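Local coordinates for protein aromatic amino acid beta-eliminating lyase/threonine aldolase (Exiguobacterium sibiricum, PDB 3LWS) that belongs to the pyridoxal-phosphate-dependent enzymes of the aminotransferase-like fold and carries this cofactor bound to a lysine, at residues T12-I16 with G313-V317; F52-F56 with A247-E252; T86-A92 with D135-L140; A152-L158 with Y185-T189; K304-V308 with R351-F356. All coordinates share one frame; numbering follows the deposited sequence.

Contact 1: T12-I16 with G313-V317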
# COMPACT_ATOMS: atom_id res chain seq x y z
N THR A 12 4.07 11.76 -28.64
CA THR A 12 2.93 12.54 -29.13
C THR A 12 2.61 13.68 -28.17
O THR A 12 2.96 13.65 -26.99
CB THR A 12 1.62 11.71 -29.34
OG1 THR A 12 1.21 11.12 -28.10
CG2 THR A 12 1.81 10.68 -30.42
N THR A 13 1.94 14.68 -28.72
CA THR A 13 1.62 15.92 -28.01
C THR A 13 0.15 15.92 -27.60
O THR A 13 -0.31 16.83 -26.89
CB THR A 13 1.92 17.09 -28.92
OG1 THR A 13 1.00 17.09 -30.00
CG2 THR A 13 3.32 16.94 -29.51
N GLY A 14 -0.59 14.91 -28.03
CA GLY A 14 -1.95 14.68 -27.54
C GLY A 14 -2.38 13.26 -27.84
O GLY A 14 -1.80 12.61 -28.70
N GLN A 15 -3.41 12.80 -27.13
CA GLN A 15 -3.87 11.42 -27.23
C GLN A 15 -5.38 11.38 -27.19
O GLN A 15 -6.01 12.28 -26.58
CB GLN A 15 -3.35 10.56 -26.08
CG GLN A 15 -1.86 10.51 -25.95
CD GLN A 15 -1.31 11.65 -25.14
OE1 GLN A 15 -1.90 12.04 -24.12
NE2 GLN A 15 -0.17 12.21 -25.57
N ILE A 16 -5.95 10.35 -27.82
CA ILE A 16 -7.37 10.09 -27.72
C ILE A 16 -7.74 9.42 -26.39
O ILE A 16 -8.85 9.62 -25.87
CB ILE A 16 -7.91 9.28 -28.93
CG1 ILE A 16 -7.23 7.92 -29.03
CG2 ILE A 16 -7.71 10.10 -30.23
CD1 ILE A 16 -7.81 7.00 -30.08
N GLY A 313 1.72 13.65 -34.45
CA GLY A 313 1.94 13.99 -33.03
C GLY A 313 0.68 13.75 -32.16
O GLY A 313 0.63 14.20 -31.00
N LEU A 314 -0.30 13.05 -32.74
CA LEU A 314 -1.52 12.56 -32.06
C LEU A 314 -1.50 11.02 -31.77
O LEU A 314 -1.45 10.22 -32.71
CB LEU A 314 -2.72 12.84 -32.98
CG LEU A 314 -4.13 12.46 -32.51
CD1 LEU A 314 -4.34 12.85 -31.07
CD2 LEU A 314 -5.23 13.13 -33.43
N GLY A 315 -1.57 10.64 -30.49
CA GLY A 315 -1.61 9.22 -30.06
C GLY A 315 -2.97 8.54 -30.18
O GLY A 315 -3.90 8.86 -29.45
N PHE A 316 -3.09 7.62 -31.14
CA PHE A 316 -4.31 6.77 -31.29
C PHE A 316 -4.17 5.46 -30.50
O PHE A 316 -5.13 5.01 -29.87
CB PHE A 316 -4.59 6.41 -32.74
CG PHE A 316 -4.92 7.60 -33.61
CD1 PHE A 316 -3.90 8.36 -34.18
CD2 PHE A 316 -6.23 7.95 -33.83
CE1 PHE A 316 -4.19 9.45 -34.98
CE2 PHE A 316 -6.54 9.05 -34.62
CZ PHE A 316 -5.52 9.80 -35.19
N VAL A 317 -2.98 4.87 -30.55
CA VAL A 317 -2.70 3.49 -30.11
C VAL A 317 -1.31 3.47 -29.48
O VAL A 317 -0.33 3.79 -30.14
CB VAL A 317 -2.73 2.54 -31.31
CG1 VAL A 317 -2.35 1.05 -30.93
CG2 VAL A 317 -4.08 2.59 -31.98

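Contact 2: F52-F56 with A247-E252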
# COMPACT_ATOMS: atom_id res chain seq x y z
N PHE A 52 -13.34 10.45 4.59
CA PHE A 52 -13.36 9.91 3.23
C PHE A 52 -14.19 8.64 3.18
O PHE A 52 -14.98 8.45 2.25
CB PHE A 52 -11.94 9.66 2.71
CG PHE A 52 -11.88 9.22 1.28
CD1 PHE A 52 -11.96 7.86 0.95
CD2 PHE A 52 -11.72 10.14 0.27
CE1 PHE A 52 -11.90 7.45 -0.36
CE2 PHE A 52 -11.64 9.72 -1.05
CZ PHE A 52 -11.73 8.37 -1.37
N GLU A 53 -14.00 7.78 4.17
CA GLU A 53 -14.70 6.53 4.23
C GLU A 53 -16.21 6.80 4.38
O GLU A 53 -17.01 6.22 3.68
CB GLU A 53 -14.12 5.66 5.34
CG GLU A 53 -12.77 5.00 5.00
CD GLU A 53 -12.21 4.06 6.09
OE1 GLU A 53 -12.72 4.03 7.25
OE2 GLU A 53 -11.26 3.32 5.77
N GLN A 54 -16.60 7.72 5.26
CA GLN A 54 -18.06 8.05 5.44
C GLN A 54 -18.67 8.62 4.16
O GLN A 54 -19.77 8.23 3.75
CB GLN A 54 -18.22 9.07 6.58
CG GLN A 54 -17.76 8.53 7.93
CD GLN A 54 -17.64 9.63 9.02
OE1 GLN A 54 -17.76 10.83 8.73
NE2 GLN A 54 -17.40 9.20 10.27
N LYS A 55 -17.94 9.54 3.53
CA LYS A 55 -18.31 10.11 2.25
C LYS A 55 -18.70 9.05 1.23
O LYS A 55 -19.79 9.10 0.65
CB LYS A 55 -17.14 10.97 1.71
CG LYS A 55 -17.39 11.57 0.34
CD LYS A 55 -16.32 12.57 -0.02
CE LYS A 55 -16.65 13.23 -1.35
NZ LYS A 55 -15.67 14.27 -1.75
N PHE A 56 -17.80 8.09 1.04
CA PHE A 56 -18.04 7.05 0.09
C PHE A 56 -18.93 5.92 0.61
O PHE A 56 -19.56 5.27 -0.19
CB PHE A 56 -16.73 6.57 -0.53
CG PHE A 56 -16.23 7.55 -1.53
CD1 PHE A 56 -16.72 7.55 -2.80
CD2 PHE A 56 -15.38 8.57 -1.14
CE1 PHE A 56 -16.31 8.49 -3.71
CE2 PHE A 56 -14.98 9.53 -2.03
CZ PHE A 56 -15.44 9.50 -3.31
N ALA A 247 -7.07 10.86 -4.23
CA ALA A 247 -8.30 10.16 -4.63
C ALA A 247 -9.52 11.05 -4.59
O ALA A 247 -10.28 11.16 -5.56
CB ALA A 247 -8.52 8.93 -3.72
N ASP A 248 -9.71 11.72 -3.45
CA ASP A 248 -10.83 12.64 -3.28
C ASP A 248 -10.77 13.83 -4.23
O ASP A 248 -11.80 14.20 -4.79
CB ASP A 248 -10.85 13.17 -1.83
CG ASP A 248 -12.26 13.46 -1.34
OD1 ASP A 248 -13.24 13.09 -2.00
OD2 ASP A 248 -12.38 14.03 -0.26
N TYR A 249 -9.59 14.42 -4.40
CA TYR A 249 -9.38 15.51 -5.37
C TYR A 249 -9.76 15.13 -6.78
O TYR A 249 -10.41 15.93 -7.46
CB TYR A 249 -7.92 15.98 -5.39
CG TYR A 249 -7.64 17.10 -6.38
CD1 TYR A 249 -7.66 18.43 -5.99
CD2 TYR A 249 -7.31 16.82 -7.71
CE1 TYR A 249 -7.42 19.46 -6.91
CE2 TYR A 249 -7.06 17.87 -8.63
CZ TYR A 249 -7.12 19.17 -8.20
OH TYR A 249 -6.86 20.19 -9.08
N TYR A 250 -9.30 13.96 -7.27
CA TYR A 250 -9.64 13.58 -8.67
C TYR A 250 -11.09 13.15 -8.78
O TYR A 250 -11.71 13.33 -9.82
CB TYR A 250 -8.62 12.58 -9.25
CG TYR A 250 -7.32 13.30 -9.46
CD1 TYR A 250 -7.18 14.26 -10.46
CD2 TYR A 250 -6.23 13.09 -8.63
CE1 TYR A 250 -6.02 14.96 -10.62
CE2 TYR A 250 -5.06 13.78 -8.80
CZ TYR A 250 -4.97 14.72 -9.77
OH TYR A 250 -3.80 15.40 -9.95
N TYR A 251 -11.63 12.63 -7.68
CA TYR A 251 -13.07 12.37 -7.62
C TYR A 251 -13.85 13.68 -7.79
O TYR A 251 -14.70 13.78 -8.67
CB TYR A 251 -13.48 11.64 -6.33
CG TYR A 251 -14.97 11.48 -6.22
CD1 TYR A 251 -15.63 10.46 -6.89
CD2 TYR A 251 -15.73 12.40 -5.49
CE1 TYR A 251 -17.01 10.33 -6.82
CE2 TYR A 251 -17.13 12.27 -5.41
CZ TYR A 251 -17.76 11.24 -6.08
OH TYR A 251 -19.12 11.09 -6.01
N GLU A 252 -13.55 14.68 -6.96
CA GLU A 252 -14.28 15.94 -7.08
C GLU A 252 -14.07 16.55 -8.46
O GLU A 252 -15.05 17.00 -9.07
CB GLU A 252 -13.91 16.91 -5.95
CG GLU A 252 -14.41 16.45 -4.62
CD GLU A 252 -15.93 16.33 -4.56
OE1 GLU A 252 -16.62 17.16 -5.19
OE2 GLU A 252 -16.43 15.40 -3.90

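Contact 3: T86-A92 with D135-L140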
# COMPACT_ATOMS: atom_id res chain seq x y z
N THR A 86 -20.49 -17.67 5.03
CA THR A 86 -21.37 -18.70 4.47
C THR A 86 -20.86 -20.11 4.63
O THR A 86 -21.50 -21.03 4.12
CB THR A 86 -21.53 -18.51 2.95
OG1 THR A 86 -20.23 -18.55 2.35
CG2 THR A 86 -22.25 -17.18 2.63
N ASP A 87 -19.70 -20.29 5.26
CA ASP A 87 -19.04 -21.59 5.38
C ASP A 87 -18.94 -22.30 4.01
O ASP A 87 -19.14 -23.50 3.92
CB ASP A 87 -19.77 -22.50 6.37
CG ASP A 87 -20.10 -21.80 7.71
OD1 ASP A 87 -19.18 -21.33 8.39
OD2 ASP A 87 -21.30 -21.77 8.08
N ASN A 88 -18.69 -21.53 2.96
CA ASN A 88 -18.59 -22.06 1.62
C ASN A 88 -17.30 -21.50 1.01
O ASN A 88 -17.12 -20.28 0.93
CB ASN A 88 -19.84 -21.70 0.81
CG ASN A 88 -19.89 -22.39 -0.56
OD1 ASN A 88 -18.94 -22.36 -1.33
ND2 ASN A 88 -21.04 -22.98 -0.88
N ARG A 89 -16.42 -22.41 0.62
CA ARG A 89 -15.12 -22.04 0.07
C ARG A 89 -15.09 -21.89 -1.45
O ARG A 89 -14.02 -21.92 -2.04
CB ARG A 89 -14.08 -23.04 0.51
CG ARG A 89 -13.87 -22.99 2.03
CD ARG A 89 -12.84 -23.94 2.47
NE ARG A 89 -12.36 -23.56 3.79
CZ ARG A 89 -11.24 -24.00 4.32
NH1 ARG A 89 -10.51 -24.88 3.67
NH2 ARG A 89 -10.86 -23.59 5.52
N THR A 90 -16.24 -21.73 -2.09
CA THR A 90 -16.27 -21.59 -3.54
C THR A 90 -16.90 -20.25 -3.92
O THR A 90 -17.93 -19.87 -3.37
CB THR A 90 -17.03 -22.76 -4.22
OG1 THR A 90 -16.35 -23.99 -3.94
CG2 THR A 90 -17.13 -22.55 -5.74
N VAL A 91 -16.27 -19.55 -4.86
CA VAL A 91 -16.79 -18.29 -5.39
C VAL A 91 -16.91 -18.44 -6.91
O VAL A 91 -16.25 -19.29 -7.51
CB VAL A 91 -15.89 -17.10 -4.99
CG1 VAL A 91 -15.75 -17.01 -3.45
CG2 VAL A 91 -14.54 -17.19 -5.66
N ALA A 92 -17.78 -17.66 -7.52
CA ALA A 92 -17.92 -17.68 -8.94
C ALA A 92 -17.81 -16.27 -9.57
O ALA A 92 -18.22 -15.24 -8.99
CB ALA A 92 -19.23 -18.37 -9.35
N ASP A 135 -24.55 -24.23 -4.77
CA ASP A 135 -24.39 -23.46 -3.53
C ASP A 135 -22.94 -22.95 -3.49
O ASP A 135 -21.98 -23.73 -3.46
CB ASP A 135 -24.69 -24.31 -2.28
CG ASP A 135 -26.20 -24.40 -1.94
OD1 ASP A 135 -27.01 -23.58 -2.43
OD2 ASP A 135 -26.57 -25.28 -1.13
N ILE A 136 -22.81 -21.63 -3.55
CA ILE A 136 -21.49 -20.95 -3.45
C ILE A 136 -21.60 -19.83 -2.43
O ILE A 136 -22.69 -19.43 -2.08
CB ILE A 136 -21.03 -20.41 -4.84
CG1 ILE A 136 -22.01 -19.37 -5.39
CG2 ILE A 136 -20.89 -21.55 -5.84
CD1 ILE A 136 -21.51 -18.59 -6.60
N ALA A 137 -20.46 -19.33 -1.95
CA ALA A 137 -20.41 -18.16 -1.04
C ALA A 137 -20.74 -16.84 -1.73
O ALA A 137 -21.53 -16.04 -1.22
CB ALA A 137 -19.02 -18.04 -0.40
N CYS A 138 -20.12 -16.60 -2.89
CA CYS A 138 -20.17 -15.28 -3.53
C CYS A 138 -20.14 -15.33 -5.05
O CYS A 138 -19.33 -16.08 -5.60
CB CYS A 138 -18.99 -14.47 -3.08
SG CYS A 138 -19.08 -12.75 -3.60
N LEU A 139 -21.04 -14.60 -5.71
CA LEU A 139 -20.92 -14.28 -7.15
C LEU A 139 -20.33 -12.85 -7.23
O LEU A 139 -20.83 -11.95 -6.56
CB LEU A 139 -22.26 -14.34 -7.84
CG LEU A 139 -22.39 -13.87 -9.30
CD1 LEU A 139 -21.52 -14.71 -10.23
CD2 LEU A 139 -23.82 -13.93 -9.73
N LEU A 140 -19.25 -12.69 -8.00
CA LEU A 140 -18.62 -11.40 -8.30
C LEU A 140 -19.02 -11.01 -9.73
O LEU A 140 -18.85 -11.80 -10.66
CB LEU A 140 -17.07 -11.48 -8.15
CG LEU A 140 -16.23 -10.23 -8.52
CD1 LEU A 140 -14.93 -10.12 -7.72
CD2 LEU A 140 -15.88 -10.11 -10.06

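Contact 4: A152-L158 with Y185-T189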
# COMPACT_ATOMS: atom_id res chain seq x y z
N ALA A 152 -21.82 -4.79 -20.62
CA ALA A 152 -22.49 -4.94 -19.31
C ALA A 152 -23.93 -5.29 -19.51
O ALA A 152 -24.50 -5.00 -20.56
CB ALA A 152 -22.37 -3.67 -18.50
N PRO A 153 -24.53 -5.97 -18.52
CA PRO A 153 -25.92 -6.32 -18.70
C PRO A 153 -26.82 -5.09 -18.47
O PRO A 153 -26.36 -4.10 -17.92
CB PRO A 153 -26.15 -7.42 -17.66
CG PRO A 153 -24.98 -7.39 -16.75
CD PRO A 153 -23.90 -6.60 -17.36
N ALA A 154 -28.07 -5.15 -18.94
CA ALA A 154 -29.06 -4.10 -18.72
C ALA A 154 -29.34 -3.97 -17.22
O ALA A 154 -29.16 -4.94 -16.47
CB ALA A 154 -30.36 -4.43 -19.45
N PHE A 155 -29.75 -2.79 -16.77
CA PHE A 155 -30.04 -2.59 -15.34
C PHE A 155 -31.07 -3.60 -14.80
O PHE A 155 -30.95 -4.07 -13.68
CB PHE A 155 -30.52 -1.17 -15.06
CG PHE A 155 -30.86 -0.93 -13.61
CD1 PHE A 155 -29.86 -0.66 -12.68
CD2 PHE A 155 -32.17 -1.00 -13.17
CE1 PHE A 155 -30.15 -0.45 -11.31
CE2 PHE A 155 -32.48 -0.77 -11.79
CZ PHE A 155 -31.45 -0.52 -10.88
N SER A 156 -32.09 -3.92 -15.59
CA SER A 156 -33.13 -4.87 -15.14
C SER A 156 -32.56 -6.28 -14.98
O SER A 156 -32.99 -7.02 -14.10
CB SER A 156 -34.31 -4.91 -16.11
OG SER A 156 -34.03 -5.73 -17.23
N GLU A 157 -31.58 -6.64 -15.83
CA GLU A 157 -30.88 -7.92 -15.66
C GLU A 157 -30.15 -7.95 -14.32
O GLU A 157 -30.22 -8.94 -13.62
CB GLU A 157 -29.91 -8.27 -16.78
CG GLU A 157 -29.41 -9.70 -16.55
CD GLU A 157 -28.50 -10.23 -17.60
OE1 GLU A 157 -28.41 -9.61 -18.68
OE2 GLU A 157 -27.87 -11.27 -17.31
N LEU A 158 -29.50 -6.86 -13.93
CA LEU A 158 -28.83 -6.79 -12.65
C LEU A 158 -29.84 -6.91 -11.51
O LEU A 158 -29.53 -7.51 -10.51
CB LEU A 158 -28.01 -5.52 -12.50
CG LEU A 158 -26.92 -5.25 -13.52
CD1 LEU A 158 -26.31 -3.90 -13.21
CD2 LEU A 158 -25.84 -6.30 -13.53
N TYR A 185 -24.58 5.60 -19.03
CA TYR A 185 -25.33 4.62 -19.81
C TYR A 185 -26.50 4.02 -19.03
O TYR A 185 -27.58 3.82 -19.57
CB TYR A 185 -24.41 3.48 -20.24
CG TYR A 185 -25.10 2.30 -20.80
CD1 TYR A 185 -25.49 2.26 -22.13
CD2 TYR A 185 -25.42 1.21 -19.98
CE1 TYR A 185 -26.16 1.18 -22.64
CE2 TYR A 185 -26.08 0.13 -20.49
CZ TYR A 185 -26.44 0.11 -21.82
OH TYR A 185 -27.10 -1.00 -22.31
N TYR A 186 -26.27 3.70 -17.77
CA TYR A 186 -27.37 3.15 -16.96
C TYR A 186 -28.42 4.21 -16.63
O TYR A 186 -29.58 3.86 -16.39
CB TYR A 186 -26.86 2.54 -15.66
CG TYR A 186 -26.28 1.17 -15.83
CD1 TYR A 186 -26.97 0.19 -16.49
CD2 TYR A 186 -25.05 0.83 -15.28
CE1 TYR A 186 -26.47 -1.07 -16.65
CE2 TYR A 186 -24.53 -0.48 -15.42
CZ TYR A 186 -25.25 -1.41 -16.12
OH TYR A 186 -24.82 -2.70 -16.34
N GLU A 187 -28.01 5.47 -16.63
CA GLU A 187 -28.85 6.58 -16.18
C GLU A 187 -29.23 6.39 -14.70
O GLU A 187 -30.38 6.53 -14.31
CB GLU A 187 -30.04 6.81 -17.12
CG GLU A 187 -29.60 7.12 -18.53
CD GLU A 187 -30.71 7.48 -19.51
OE1 GLU A 187 -31.84 7.75 -19.10
OE2 GLU A 187 -30.45 7.50 -20.72
N LYS A 188 -28.22 6.08 -13.89
CA LYS A 188 -28.39 5.76 -12.49
C LYS A 188 -27.27 6.37 -11.66
O LYS A 188 -26.20 6.64 -12.18
CB LYS A 188 -28.41 4.24 -12.28
CG LYS A 188 -29.60 3.54 -12.87
CD LYS A 188 -30.85 3.67 -12.03
CE LYS A 188 -31.98 2.88 -12.67
NZ LYS A 188 -33.15 2.95 -11.77
N THR A 189 -27.53 6.59 -10.37
CA THR A 189 -26.52 7.07 -9.44
C THR A 189 -25.66 5.90 -8.97
O THR A 189 -26.06 4.75 -9.07
CB THR A 189 -27.14 7.62 -8.17
OG1 THR A 189 -27.74 6.53 -7.45
CG2 THR A 189 -28.17 8.74 -8.46
O HOH W 1 -26.38 -3.76 -21.82

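Contact 5: K304-V308 with R351-F356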
# COMPACT_ATOMS: atom_id res chain seq x y z
N LYS A 304 2.25 1.08 -39.59
CA LYS A 304 1.27 2.04 -40.10
C LYS A 304 0.98 3.10 -39.04
O LYS A 304 1.07 4.31 -39.30
CB LYS A 304 -0.03 1.35 -40.51
CG LYS A 304 0.09 0.42 -41.68
CD LYS A 304 -1.25 -0.17 -42.10
CE LYS A 304 -1.07 -1.16 -43.26
NZ LYS A 304 -2.25 -2.06 -43.41
N LEU A 305 0.68 2.62 -37.83
CA LEU A 305 0.40 3.47 -36.69
C LEU A 305 1.58 4.34 -36.32
O LEU A 305 1.40 5.52 -36.02
CB LEU A 305 -0.04 2.62 -35.48
CG LEU A 305 -1.39 1.93 -35.63
CD1 LEU A 305 -1.56 0.90 -34.52
CD2 LEU A 305 -2.58 2.95 -35.64
N GLU A 306 2.78 3.74 -36.33
CA GLU A 306 4.02 4.44 -36.07
C GLU A 306 4.10 5.69 -36.96
O GLU A 306 4.27 6.78 -36.48
CB GLU A 306 5.23 3.54 -36.36
CG GLU A 306 6.60 4.26 -36.29
CD GLU A 306 7.79 3.43 -36.76
OE1 GLU A 306 7.80 2.96 -37.93
OE2 GLU A 306 8.74 3.29 -35.97
N GLN A 307 3.97 5.49 -38.27
CA GLN A 307 4.08 6.57 -39.23
C GLN A 307 3.03 7.65 -38.93
O GLN A 307 3.37 8.80 -38.68
CB GLN A 307 3.93 6.02 -40.65
CG GLN A 307 4.19 7.07 -41.72
CD GLN A 307 4.15 6.52 -43.15
OE1 GLN A 307 3.53 5.50 -43.44
NE2 GLN A 307 4.80 7.23 -44.06
N VAL A 308 1.76 7.23 -38.86
CA VAL A 308 0.65 8.13 -38.51
C VAL A 308 0.96 8.97 -37.29
O VAL A 308 0.82 10.20 -37.33
CB VAL A 308 -0.67 7.32 -38.26
CG1 VAL A 308 -1.72 8.18 -37.58
CG2 VAL A 308 -1.21 6.73 -39.55
N ARG A 351 -5.09 11.44 -41.70
CA ARG A 351 -3.83 10.73 -41.82
C ARG A 351 -3.96 9.25 -41.46
O ARG A 351 -3.35 8.40 -42.12
CB ARG A 351 -2.74 11.37 -40.98
CG ARG A 351 -1.34 10.75 -41.23
CD ARG A 351 -0.85 10.87 -42.71
NE ARG A 351 0.33 10.03 -42.95
CZ ARG A 351 0.30 8.75 -43.33
NH1 ARG A 351 -0.85 8.11 -43.58
NH2 ARG A 351 1.44 8.09 -43.49
N LEU A 352 -4.74 8.96 -40.43
CA LEU A 352 -5.05 7.59 -40.06
C LEU A 352 -5.86 6.94 -41.17
O LEU A 352 -5.59 5.80 -41.55
CB LEU A 352 -5.78 7.53 -38.70
CG LEU A 352 -6.18 6.13 -38.23
CD1 LEU A 352 -4.94 5.24 -37.99
CD2 LEU A 352 -7.07 6.22 -37.00
N ARG A 353 -6.85 7.66 -41.72
CA ARG A 353 -7.62 7.17 -42.88
C ARG A 353 -6.74 6.81 -44.08
O ARG A 353 -6.98 5.82 -44.75
CB ARG A 353 -8.71 8.17 -43.30
CG ARG A 353 -10.11 7.80 -42.85
CD ARG A 353 -11.22 8.74 -43.37
NE ARG A 353 -11.51 9.79 -42.40
CZ ARG A 353 -11.09 11.05 -42.45
NH1 ARG A 353 -10.39 11.53 -43.46
NH2 ARG A 353 -11.42 11.86 -41.47
N GLN A 354 -5.71 7.63 -44.33
CA GLN A 354 -4.72 7.32 -45.38
C GLN A 354 -3.96 5.99 -45.14
O GLN A 354 -3.59 5.34 -46.08
CB GLN A 354 -3.68 8.45 -45.53
CG GLN A 354 -4.07 9.60 -46.44
CD GLN A 354 -2.90 10.59 -46.65
OE1 GLN A 354 -1.76 10.35 -46.21
NE2 GLN A 354 -3.18 11.69 -47.33
N ALA A 355 -3.72 5.63 -43.88
CA ALA A 355 -3.05 4.36 -43.54
C ALA A 355 -3.92 3.11 -43.70
O ALA A 355 -3.39 2.04 -43.93
CB ALA A 355 -2.50 4.40 -42.13
N PHE A 356 -5.24 3.24 -43.58
CA PHE A 356 -6.14 2.08 -43.55
C PHE A 356 -7.24 2.09 -44.62
O PHE A 356 -7.02 2.47 -45.78
CB PHE A 356 -6.79 1.99 -42.17
CG PHE A 356 -5.82 1.61 -41.09
CD1 PHE A 356 -5.10 2.57 -40.40
CD2 PHE A 356 -5.60 0.28 -40.80
CE1 PHE A 356 -4.18 2.22 -39.41
CE2 PHE A 356 -4.68 -0.08 -39.82
CZ PHE A 356 -3.97 0.88 -39.14

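Contact 1: T12-I16 with G313-V317
T13 and G14 close on the carbonyl oxygen of G313, which takes three donors: T13 N at 2.7 Å, T13 OG1 at 3.1 Å and, less straight, G14 N at 3.3 Å. The hydroxyl comes from above the carbonyl plane, whereas G14 N lies in it. T13 OG1 can reach because it sits between its own backbone N and carbonyl carbon (chi1 68°). Two parallel bridges follow, G14 with L314 and Q15 with G315, joined by G315 N to G14 O at 2.7 Å and I16 N to G315 O at 3.0 Å.

Packing is tightest at G315, which has no side chain and lies close against T12 and Q15; the methyl CG2 of T12 is 3.4 Å from G315 N. T12 OG1 itself is held by F9 O and receives a straight bond from Q15 NE2, which fixes the bent glutamine chain. Farther along, I16 runs its CD1 out to 3.3 Å from F316 O, obliquely to the F316 ring, and L340 together with helix 258-273 buries its side chain. The solvent side is at T13, an exposed threonine that holds G313 through its N and hydroxyl with little packing. As a two-stranded parallel sheet, the contact ties the N-terminal arm to the chain just after helix 298-312. Three donors on G313 O, two of them backbone N-H, imply a polar, largely backbone-held joint at the exposed end, with apolar packing at I16.

Contact 2: F52-F56 with A247-E252
K55 stretches toward segment 247-252 of helix 241-254 with CG anti to the backbone N (chi1 177°) and every later torsion extended. From CB the chain runs out straight; CD comes within 3.7 Å of D248 OD1, CE lies 3.4 Å from E252 OE2, and NZ ends between the two carboxylates, 2.7 Å from D248 OD1 and 2.5 Å from E252 OE2. D248 is met on its syn side and E252 on its anti side, each somewhat out of plane.

Beside the salt bridges, F56 meets Y251 edge-to-face, its CZ over the centre of one face and the planes at 79°. F52 brings its ring edge to D248, CE2 3.6 Å from D248 CB, and its CZ to the methyl of A247; both phenylalanines also meet F204 edge-to-face. The helix segments, 12.3 Å apart at 35°, are bridged mainly by side chains. One ammonium shared by two acids would probably favour their ionised forms, at a border where K55 and D248 are partly exposed and E252 is exposed, beside apolar rings.

Contact 3: T86-A92 with D135-L140
N88 lays its amide over the backbone of I136 and A137, with CG 3.4 Å from A137 N. Its CG is anti to the backbone N (chi1 -172°), which carries the amide across to the other segment. There ND2 bonds to D135 O at 2.8 Å, arriving well above that carbonyl's plane, while OD1 turns back to accept T90 N at 2.9 Å and closes an Asx turn. Both ends of the amide are therefore used, and its rotation is fixed.

Beside it the methyl CB of A137 lies against T86 OG1, which is held by W82 O and S83 O of the preceding helix. A137 N bonds to T90 O before the strands pair; regular parallel pairing follows with A92 N to C138 O and L140 N to A92 O, both at 2.9 Å and nearly straight. C138 N is buried without a partner, since T90 O is bonded to A137 N and lies 4.0 Å from C138 N. I136 CD1 reaches 3.6 Å from A92 CB, and the T90 and I136 side chains cross at about a right angle, CG2 to CG2. V91 CG1 and C138 CB touch on the other side, at 4.1 Å.

The segments are the turns leading into strands 90-93 and 138-142 and the first residues of those strands, neighbours inside the seven-stranded mixed sheet. Strand 114-117 flanks the first and strand 171-176 the second, while helix 71-86 covers V91 and C138 through L79.

Contact 4: A152-L158 with Y185-T189
The hydroxyl of Y186 gives a 2.6 Å hydrogen bond to P153 O, in the plane of that carbonyl, and the acceptor lies at the edge of the tyrosine ring. Around the same OH gather A152 CB at 3.4 Å and L158 CD1 at 3.7 Å, both oblique to the ring; apolar carbons thus flank the hydroxyl beside its bond to P153 O. Y186 CG is anti to the carbonyl carbon (chi1 -80°), which leads the ring from the end of its helix across to the turn before helix 155-167. F155 adds to this seat, its CB 4.1 Å from Y186 CD1.

The elements joined are successive helices of the large-domain aminotransferase-like fold: helix 155-167, with A154 at its N-cap, and the last turn of helix 179-186, separated along the chain by strand 171-176. A water bridges A152 O and Y185 OH.

F155 also meets K188, whose chain bends at chi2 (-78°) and so passes across the phenyl face. K188 CE stands 3.7 Å above the plane over the ring centre, a CH-pi contact, and NZ follows 4.2 Å from the centroid, a cation-pi contact tilted 28° from the normal. CE therefore covers the ring centre, while NZ sits off to one side of the normal. I193 of helix 190-194 touches F155, Y186 and K188 alike.

Contact 5: K304-V308 with R351-F356
Helix segments 304-308 and 351-355 run nearly antiparallel, their axes 9.6 Å apart and inclined at 154°, with K304 beside A355 and V308 beside L352. V308 fills the middle: its CG2 lies 3.7 Å from A355 CB and the same distance from R351 O, while CG1 faces L352 CB. L305 and L352 lie side by side, pointing the same way, with L305 CD2 4.0 Å from L352 CD1.

At one end the extended chain of K304 passes over a face of the F356 ring, CD set toward the ring's edge, and K304 CD touches A355 O at 3.6 Å. L305 CD2 meets the same ring obliquely. At the other end R351, bent at chi2 (60°), turns its guanidinium edge to Q307, with R351 NH2 3.2 Å from Q307 CD and the two planes 73° apart. No hydrogen bond joins them; R351 NE instead makes a salt bridge to E311, which also takes a weak bond from Q307 NE2. Apolar groups fill the middle, with K304, Q307 and R351 at the borders. F316 packs on V308 and L352, V317 on L305, and F356 meets F294 of strand 289-295, so the helix pair lies against the antiparallel sheet of the smaller, C-terminal domain.

Overall arrangement
Contacts 1 and 5 form one patch, their centres about 12 Å apart: V317 and F316 of contact 1 pack on L305, V308 and L352 of contact 5, and helix 298-312 leads directly into strand 314-315. Contacts 2, 3 and 4 lie within the loop that contact 1 closes, on the lyase-family part of the chain. Contact 3 is farthest from that patch, its centre about 44 Å from that of contact 1 and about 49 Å from that of contact 5, across the chain's centre. Contacts 3 and 4 come within about 9 Å at their nearest atoms, as do contacts 2 and 4. K206, which carries the cofactor, is two residues after F204, whose ring meets F52 and F56 of contact 2.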